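Local coordinates for protein pngf-ii (Elizabethkingia meningoseptica, PDB 4R4X) that probably hydrolyses the link between asparagine and N-linked glycans, releasing the sugar chain from glycoproteins as a peptide:N-glycosidase, at residues 248-253 with 294-299; 5-10 with 148-153. All blocks are in the same frame, centred on the assembly; numbering follows the deposited sequence.

Contact 1 of 2, residues 248-253 with 294-299; sequences TGDVFI and LPFIEL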
ATOM      1  N   THR A 248       3.575 -11.056  18.408  1.00 13.39           N
ATOM      2  CA  THR A 248       3.309 -11.618  17.116  1.00 14.06           C
ATOM      3  C   THR A 248       1.994 -11.049  16.632  1.00 13.79           C
ATOM      4  O   THR A 248       1.004 -11.002  17.397  1.00 12.86           O
ATOM      5  CB  THR A 248       3.209 -13.149  17.218  1.00 14.35           C
ATOM      6  OG1 THR A 248       4.433 -13.666  17.770  1.00 14.98           O
ATOM      7  CG2 THR A 248       2.964 -13.754  15.852  1.00 15.32           C
ATOM      8  N   GLY A 249       2.029 -10.573  15.398  1.00 13.58           N
ATOM      9  CA  GLY A 249       0.887 -10.048  14.682  1.00 14.35           C
ATOM     10  C   GLY A 249       0.677 -10.680  13.302  1.00 14.46           C
ATOM     11  O   GLY A 249       1.610 -11.177  12.644  1.00 13.38           O
ATOM     12  N   ASP A 250      -0.576 -10.666  12.870  1.00 14.78           N
ATOM     13  CA  ASP A 250      -0.941 -11.096  11.523  1.00 15.52           C
ATOM     14  C   ASP A 250      -2.097 -10.243  11.054  1.00 14.95           C
ATOM     15  O   ASP A 250      -3.013  -9.954  11.822  1.00 14.46           O
ATOM     16  CB  ASP A 250      -1.447 -12.547  11.528  1.00 17.70           C
ATOM     17  CG  ASP A 250      -0.456 -13.547  10.948  1.00 20.42           C
ATOM     18  OD1 ASP A 250       0.552 -13.177  10.311  1.00 24.34           O
ATOM     19  OD2 ASP A 250      -0.707 -14.753  11.126  1.00 21.35           O
ATOM     20  N   VAL A 251      -2.058  -9.877   9.787  1.00 14.10           N
ATOM     21  CA  VAL A 251      -3.233  -9.472   9.040  1.00 13.65           C
ATOM     22  C   VAL A 251      -3.541 -10.672   8.161  1.00 13.35           C
ATOM     23  O   VAL A 251      -2.654 -11.188   7.451  1.00 13.31           O
ATOM     24  CB  VAL A 251      -2.978  -8.237   8.183  1.00 13.29           C
ATOM     25  CG1 VAL A 251      -4.229  -7.855   7.415  1.00 13.43           C
ATOM     26  CG2 VAL A 251      -2.503  -7.087   9.057  1.00 14.05           C
ATOM     27  N   PHE A 252      -4.777 -11.146   8.254  1.00 13.09           N
ATOM     28  CA  PHE A 252      -5.166 -12.399   7.636  1.00 13.43           C
ATOM     29  C   PHE A 252      -6.504 -12.266   6.945  1.00 13.34           C
ATOM     30  O   PHE A 252      -7.277 -11.348   7.231  1.00 12.03           O
ATOM     31  CB  PHE A 252      -5.214 -13.539   8.669  1.00 14.16           C
ATOM     32  CG  PHE A 252      -6.225 -13.352   9.770  1.00 13.88           C
ATOM     33  CD1 PHE A 252      -5.895 -12.679  10.930  1.00 13.76           C
ATOM     34  CD2 PHE A 252      -7.511 -13.870   9.646  1.00 14.07           C
ATOM     35  CE1 PHE A 252      -6.832 -12.499  11.949  1.00 14.15           C
ATOM     36  CE2 PHE A 252      -8.442 -13.718  10.664  1.00 14.68           C
ATOM     37  CZ  PHE A 252      -8.108 -13.009  11.818  1.00 14.75           C
ATOM     38  N   ILE A 253      -6.729 -13.157   5.996  1.00 14.36           N
ATOM     39  CA  ILE A 253      -8.041 -13.367   5.398  1.00 14.18           C
ATOM     40  C   ILE A 253      -8.432 -14.825   5.605  1.00 14.13           C
ATOM     41  O   ILE A 253      -7.575 -15.696   5.853  1.00 14.13           O
ATOM     42  CB  ILE A 253      -8.108 -12.973   3.900  1.00 14.75           C
ATOM     43  CG1 ILE A 253      -7.116 -13.777   3.068  1.00 14.08           C
ATOM     44  CG2 ILE A 253      -7.832 -11.479   3.726  1.00 16.14           C
ATOM     45  CD1 ILE A 253      -7.243 -13.601   1.572  1.00 14.42           C
ATOM     46  N   LEU A 294      -9.889 -25.357   4.503  1.00 14.33           N
ATOM     47  CA  LEU A 294      -8.722 -24.551   4.168  1.00 14.80           C
ATOM     48  C   LEU A 294      -8.256 -23.739   5.383  1.00 14.60           C
ATOM     49  O   LEU A 294      -9.080 -23.178   6.114  1.00 13.91           O
ATOM     50  CB  LEU A 294      -9.048 -23.570   3.056  1.00 14.67           C
ATOM     51  CG  LEU A 294      -9.391 -24.197   1.717  1.00 15.60           C
ATOM     52  CD1 LEU A 294      -9.837 -23.102   0.774  1.00 15.78           C
ATOM     53  CD2 LEU A 294      -8.252 -25.021   1.141  1.00 15.68           C
ATOM     54  N   PRO A 295      -6.932 -23.661   5.591  1.00 14.61           N
ATOM     55  CA  PRO A 295      -6.392 -22.843   6.674  1.00 14.26           C
ATOM     56  C   PRO A 295      -6.439 -21.372   6.283  1.00 13.72           C
ATOM     57  O   PRO A 295      -6.612 -21.071   5.109  1.00 13.85           O
ATOM     58  CB  PRO A 295      -4.943 -23.346   6.803  1.00 14.69           C
ATOM     59  CG  PRO A 295      -4.596 -23.866   5.448  1.00 15.10           C
ATOM     60  CD  PRO A 295      -5.872 -24.336   4.817  1.00 14.87           C
ATOM     61  N   PHE A 296      -6.297 -20.451   7.236  1.00 13.40           N
ATOM     62  CA  PHE A 296      -6.332 -19.039   6.871  1.00 12.78           C
ATOM     63  C   PHE A 296      -5.053 -18.610   6.119  1.00 13.55           C
ATOM     64  O   PHE A 296      -4.028 -19.318   6.146  1.00 13.67           O
ATOM     65  CB  PHE A 296      -6.640 -18.135   8.075  1.00 13.39           C
ATOM     66  CG  PHE A 296      -5.514 -17.953   9.040  1.00 13.13           C
ATOM     67  CD1 PHE A 296      -4.615 -16.903   8.887  1.00 14.46           C
ATOM     68  CD2 PHE A 296      -5.362 -18.800  10.132  1.00 13.62           C
ATOM     69  CE1 PHE A 296      -3.581 -16.715   9.788  1.00 14.16           C
ATOM     70  CE2 PHE A 296      -4.339 -18.609  11.054  1.00 13.55           C
ATOM     71  CZ  PHE A 296      -3.443 -17.557  10.884  1.00 13.99           C
ATOM     72  N   ILE A 297      -5.160 -17.488   5.411  1.00 13.01           N
ATOM     73  CA  ILE A 297      -4.043 -16.891   4.677  1.00 13.62           C
ATOM     74  C   ILE A 297      -3.563 -15.656   5.422  1.00 13.94           C
ATOM     75  O   ILE A 297      -4.374 -14.743   5.742  1.00 13.54           O
ATOM     76  CB  ILE A 297      -4.469 -16.542   3.257  1.00 13.75           C
ATOM     77  CG1 ILE A 297      -4.668 -17.852   2.479  1.00 13.99           C
ATOM     78  CG2 ILE A 297      -3.467 -15.637   2.513  1.00 14.01           C
ATOM     79  CD1 ILE A 297      -5.222 -17.638   1.112  1.00 15.09           C
ATOM     80  N   GLU A 298      -2.254 -15.621   5.664  1.00 13.52           N
ATOM     81  CA  GLU A 298      -1.580 -14.430   6.215  1.00 13.92           C
ATOM     82  C   GLU A 298      -1.293 -13.416   5.118  1.00 13.16           C
ATOM     83  O   GLU A 298      -0.443 -13.661   4.239  1.00 12.91           O
ATOM     84  CB  GLU A 298      -0.245 -14.816   6.858  1.00 15.07           C
ATOM     85  CG  GLU A 298      -0.370 -15.834   7.929  1.00 16.79           C
ATOM     86  CD  GLU A 298       0.956 -16.229   8.543  1.00 18.33           C
ATOM     87  OE1 GLU A 298       1.922 -16.506   7.797  1.00 19.73           O
ATOM     88  OE2 GLU A 298       1.024 -16.274   9.783  1.00 21.34           O
ATOM     89  N   LEU A 299      -2.000 -12.291   5.105  1.00 12.75           N
ATOM     90  CA  LEU A 299      -1.620 -11.212   4.173  1.00 12.47           C
ATOM     91  C   LEU A 299      -0.249 -10.642   4.536  1.00 13.69           C
ATOM     92  O   LEU A 299       0.555 -10.372   3.652  1.00 14.57           O
ATOM     93  CB  LEU A 299      -2.636 -10.069   4.175  1.00 12.47           C
ATOM     94  CG  LEU A 299      -4.075 -10.384   3.780  1.00 12.17           C
ATOM     95  CD1 LEU A 299      -4.839  -9.064   3.601  1.00 12.64           C
ATOM     96  CD2 LEU A 299      -4.110 -11.207   2.481  1.00 12.57           C
TER

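Contact 2 of 2, residues 5-10 with 148-153; sequences EITYQN and ATSVKK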
ATOM      1  N   GLU A   5      -8.660  33.632 -27.359  1.00 17.64           N
ATOM      2  CA  GLU A   5      -8.264  32.255 -27.149  1.00 18.46           C
ATOM      3  C   GLU A   5      -6.899  32.066 -27.754  1.00 18.13           C
ATOM      4  O   GLU A   5      -6.727  32.298 -28.950  1.00 18.43           O
ATOM      5  CB  GLU A   5      -9.264  31.339 -27.837  1.00 20.85           C
ATOM      6  CG  GLU A   5      -8.890  29.873 -27.849  1.00 22.81           C
ATOM      7  CD  GLU A   5     -10.127  28.981 -27.941  1.00 26.28           C
ATOM      8  OE1 GLU A   5     -11.262  29.530 -27.952  1.00 30.08           O
ATOM      9  OE2 GLU A   5      -9.973  27.749 -28.000  1.00 28.96           O
ATOM     10  N   ILE A   6      -5.928  31.676 -26.938  1.00 17.69           N
ATOM     11  CA  ILE A   6      -4.574  31.437 -27.403  1.00 17.24           C
ATOM     12  C   ILE A   6      -4.219  29.971 -27.291  1.00 17.69           C
ATOM     13  O   ILE A   6      -4.406  29.352 -26.229  1.00 17.57           O
ATOM     14  CB  ILE A   6      -3.545  32.256 -26.590  1.00 16.76           C
ATOM     15  CG1 ILE A   6      -3.926  33.749 -26.595  1.00 16.94           C
ATOM     16  CG2 ILE A   6      -2.146  32.034 -27.166  1.00 16.93           C
ATOM     17  CD1 ILE A   6      -4.843  34.170 -25.465  1.00 16.84           C
ATOM     18  N   THR A   7      -3.723  29.413 -28.388  1.00 17.28           N
ATOM     19  CA  THR A   7      -3.401  28.022 -28.481  1.00 17.86           C
ATOM     20  C   THR A   7      -1.913  27.863 -28.614  1.00 17.28           C
ATOM     21  O   THR A   7      -1.287  28.585 -29.372  1.00 18.03           O
ATOM     22  CB  THR A   7      -4.075  27.392 -29.714  1.00 19.70           C
ATOM     23  OG1 THR A   7      -5.483  27.659 -29.643  1.00 22.07           O
ATOM     24  CG2 THR A   7      -3.798  25.884 -29.757  1.00 19.96           C
ATOM     25  N   TYR A   8      -1.354  26.927 -27.861  1.00 17.64           N
ATOM     26  CA  TYR A   8       0.098  26.800 -27.744  1.00 18.75           C
ATOM     27  C   TYR A   8       0.608  25.471 -28.257  1.00 19.38           C
ATOM     28  O   TYR A   8      -0.131  24.480 -28.324  1.00 21.30           O
ATOM     29  CB  TYR A   8       0.540  26.935 -26.284  1.00 17.57           C
ATOM     30  CG  TYR A   8       0.273  28.289 -25.668  1.00 16.56           C
ATOM     31  CD1 TYR A   8      -0.919  28.549 -25.024  1.00 16.04           C
ATOM     32  CD2 TYR A   8       1.223  29.302 -25.717  1.00 15.64           C
ATOM     33  CE1 TYR A   8      -1.176  29.786 -24.444  1.00 15.80           C
ATOM     34  CE2 TYR A   8       0.977  30.549 -25.152  1.00 15.59           C
ATOM     35  CZ  TYR A   8      -0.214  30.789 -24.510  1.00 15.47           C
ATOM     36  OH  TYR A   8      -0.478  32.019 -23.936  1.00 15.83           O
ATOM     37  N   GLN A   9       1.896  25.459 -28.557  1.00 21.36           N
ATOM     38  CA  GLN A   9       2.587  24.282 -29.084  1.00 23.25           C
ATOM     39  C   GLN A   9       3.905  24.044 -28.351  1.00 24.35           C
ATOM     40  O   GLN A   9       4.731  24.961 -28.247  1.00 25.13           O
ATOM     41  CB  GLN A   9       2.853  24.483 -30.577  1.00 24.86           C
ATOM     42  CG  GLN A   9       3.525  23.309 -31.259  1.00 27.25           C
ATOM     43  CD  GLN A   9       3.751  23.566 -32.739  1.00 29.64           C
ATOM     44  OE1 GLN A   9       3.056  23.001 -33.584  1.00 32.61           O
ATOM     45  NE2 GLN A   9       4.696  24.430 -33.055  1.00 30.06           N
ATOM     46  N   ASN A  10       4.101  22.814 -27.871  1.00 25.73           N
ATOM     47  CA  ASN A  10       5.315  22.382 -27.169  1.00 27.53           C
ATOM     48  C   ASN A  10       6.367  21.796 -28.104  1.00 30.02           C
ATOM     49  O   ASN A  10       6.034  21.047 -29.015  1.00 29.01           O
ATOM     50  CB  ASN A  10       4.982  21.329 -26.110  1.00 30.15           C
ATOM     51  CG  ASN A  10       4.226  21.918 -24.932  1.00 31.45           C
ATOM     52  OD1 ASN A  10       4.636  21.788 -23.781  1.00 36.65           O
ATOM     53  ND2 ASN A  10       3.159  22.617 -25.223  1.00 30.88           N
ATOM     54  N   ALA A 148       2.901  30.155 -28.615  1.00 20.42           N
ATOM     55  CA  ALA A 148       1.578  30.356 -29.220  1.00 19.57           C
ATOM     56  C   ALA A 148       1.631  30.127 -30.739  1.00 20.27           C
ATOM     57  O   ALA A 148       2.601  30.524 -31.387  1.00 19.67           O
ATOM     58  CB  ALA A 148       1.082  31.758 -28.913  1.00 19.42           C
ATOM     59  N   THR A 149       0.616  29.446 -31.277  1.00 20.72           N
ATOM     60  CA  THR A 149       0.448  29.235 -32.719  1.00 22.55           C
ATOM     61  C   THR A 149      -0.749  30.023 -33.267  1.00 22.90           C
ATOM     62  O   THR A 149      -0.823  30.272 -34.459  1.00 22.33           O
ATOM     63  CB  THR A 149       0.234  27.743 -33.031  1.00 23.29           C
ATOM     64  OG1 THR A 149      -0.707  27.210 -32.114  1.00 23.56           O
ATOM     65  CG2 THR A 149       1.522  26.981 -32.882  1.00 24.64           C
ATOM     66  N   SER A 150      -1.686  30.417 -32.408  1.00 21.37           N
ATOM     67  CA  SER A 150      -2.774  31.290 -32.833  1.00 20.33           C
ATOM     68  C   SER A 150      -3.322  32.076 -31.665  1.00 20.16           C
ATOM     69  O   SER A 150      -3.305  31.592 -30.536  1.00 19.91           O
ATOM     70  CB  SER A 150      -3.905  30.494 -33.503  1.00 21.46           C
ATOM     71  OG  SER A 150      -4.386  29.495 -32.640  1.00 22.43           O
ATOM     72  N   VAL A 151      -3.779  33.283 -31.964  1.00 19.43           N
ATOM     73  CA  VAL A 151      -4.485  34.146 -31.044  1.00 21.00           C
ATOM     74  C   VAL A 151      -5.754  34.580 -31.783  1.00 22.01           C
ATOM     75  O   VAL A 151      -5.658  35.261 -32.803  1.00 22.88           O
ATOM     76  CB  VAL A 151      -3.642  35.388 -30.660  1.00 19.98           C
ATOM     77  CG1 VAL A 151      -4.435  36.317 -29.752  1.00 20.81           C
ATOM     78  CG2 VAL A 151      -2.340  34.954 -29.996  1.00 19.88           C
ATOM     79  N   LYS A 152      -6.926  34.177 -31.286  1.00 23.66           N
ATOM     80  CA  LYS A 152      -8.204  34.487 -31.947  1.00 24.83           C
ATOM     81  C   LYS A 152      -9.186  35.140 -30.995  1.00 25.50           C
ATOM     82  O   LYS A 152      -9.244  34.773 -29.822  1.00 23.53           O
ATOM     83  CB  LYS A 152      -8.893  33.229 -32.468  1.00 27.73           C
ATOM     84  CG  LYS A 152      -8.022  32.133 -33.036  1.00 31.96           C
ATOM     85  CD  LYS A 152      -8.930  30.944 -33.351  1.00 37.13           C
ATOM     86  CE  LYS A 152      -8.159  29.672 -33.698  1.00 39.73           C
ATOM     87  NZ  LYS A 152      -7.724  29.678 -35.122  1.00 40.84           N
ATOM     88  N   LYS A 153      -9.979  36.075 -31.523  1.00 24.98           N
ATOM     89  CA  LYS A 153     -11.095  36.679 -30.811  1.00 26.83           C
ATOM     90  C   LYS A 153     -12.264  35.707 -30.710  1.00 26.22           C
ATOM     91  O   LYS A 153     -12.579  35.033 -31.680  1.00 24.92           O
ATOM     92  CB  LYS A 153     -11.592  37.921 -31.566  1.00 28.92           C
ATOM     93  CG  LYS A 153     -10.605  39.068 -31.566  1.00 31.46           C
ATOM     94  CD  LYS A 153     -11.165  40.321 -32.227  1.00 34.63           C
ATOM     95  CE  LYS A 153     -10.019  41.245 -32.602  1.00 37.73           C
ATOM     96  NZ  LYS A 153     -10.468  42.629 -32.882  1.00 40.34           N
TER
HETATM   97  O   HOH W   1      -6.310  30.143 -30.530  1.00 24.56           O

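Contact 1 of 2, residues 248-253 with 294-299
Asp250 and Glu298 bring their carboxylates together, OD2 of Asp250 lying 2.7 Å from OE2 of Glu298, with the two planes 80° apart. Glu298 gets there with CG anti to the carbonyl carbon (chi1 -57°) and the chain extended beyond CG, its CG 3.4 Å from Asp250 OD2. Phe296 flanks this pair: OD2 of Asp250 lies in the plane of its ring, at the edge, 3.7 Å from CE1. CD1 of the same ring presses on CB of Phe252 at 3.4 Å, while the two rings meet obliquely.

On the Ile253 and Ile297 face the contacts between the two segments are apolar, with Leu299 closing in at the corner. CG1 of Ile253 packs on CB of Ile297 at 3.8 Å, the two side chains lying side by side, and CG2 of Ile253 meets CD1 of Leu299. A pair of backbone bonds fixes the register: Ile253 N to Ile297 O (2.9 Å) and Ile297 N to Ile253 O (3.0 Å). A third, from Leu299 N to Val251 O, is bent and weak, as the chain turns at Leu299.

Strands 248-253 and 297-303 are neighbours inside a long antiparallel sheet, 343-350 being the other neighbour of 248-253. Glu298 OE1 takes a salt bridge from Arg301 and a hydrogen bond with Ser531, and OE2 bonds to Thr386; Arg301 also makes a long, weak ion pair with Asp250 OD1. The chemistry is thus two-sided: apolar packing around Ile253, and on the Phe252 face a buried acidic pair, probably sharing a proton.

Contact 2 of 2, residues 5-10 with 148-153
A classic beta bulge interrupts this antiparallel pair: two residues, Thr149 and Ser150, stand across from the single Thr7, and the register slips by one between Thr7 and Tyr8. The evidence is in the bonds. Thr7 O accepts from Thr149 N at 2.8 Å, nearly straight at 171°, whereas Thr7 N donates to the next residue, Ser150 O, at 3.1 Å. The hydroxyl OG1 of Thr149 also lies near Thr7 O, although its proton may go to another acceptor; it is put there by a first torsion of 45°, between backbone N and carbonyl carbon. The methyl CG2 of that threonine, anti to the carbonyl carbon, rests 3.7 Å from CB of Gln9.

Past the bulge the pairing is regular, Glu5 and Lys152 exchanging two N-H to O bonds. One ordered water joins the strands on the Thr7 face: it donates to Glu5 O at 2.7 Å and hydrogen-bonds with Thr7 OG1 and Ser150 OG, three bonds in all. The two hydroxyls stay 3.7 Å apart (Thr7 OG1 to Ser150 OG), and the water links what they do not join directly. On this same face Glu5 OE2 forms a salt bridge with Lys40.

The other face, that of Ile6, Tyr8, Ala148 and Val151, is mainly apolar. Ile6 sends CG2 to CB of Ala148 at 3.7 Å and CG1 to CG2 of Val151, while CE2 of Tyr8 reaches the Ala148 methyl at 4.0 Å. Leu134 and Leu136 add to this apolar side, and Tyr8 OH hydrogen-bonds to Val135 O. Flanked by strand 23-27 through backbone bonds of Ile6 and Tyr8, strand 3-12 is an inner strand of the N-terminal N-glycanase domain, a family of the LolA/LolB clan, and the bulged pairing with 144-154 joins its first strand to one of its last.

From the N terminus, strand 3-12 is the first element, and contact 2 closes a long loop of 137 residues, rich in strand, when 148-153 returns beside 5-10. That loop ends before contact 1 opens, so the two stand in series and neither nest nor cross. Contact 1 then closes a much shorter loop of 40 residues. The centres of contact 1 and contact 2 are about 59 Å apart and their nearest atoms about 42 Å apart, on opposite sides of the chain's centre. Contact 2 joins the first strand of the N-terminal domain to 144-154; contact 1 joins neighbouring strands of the long antiparallel sheet that runs through both PNGase F-type regions.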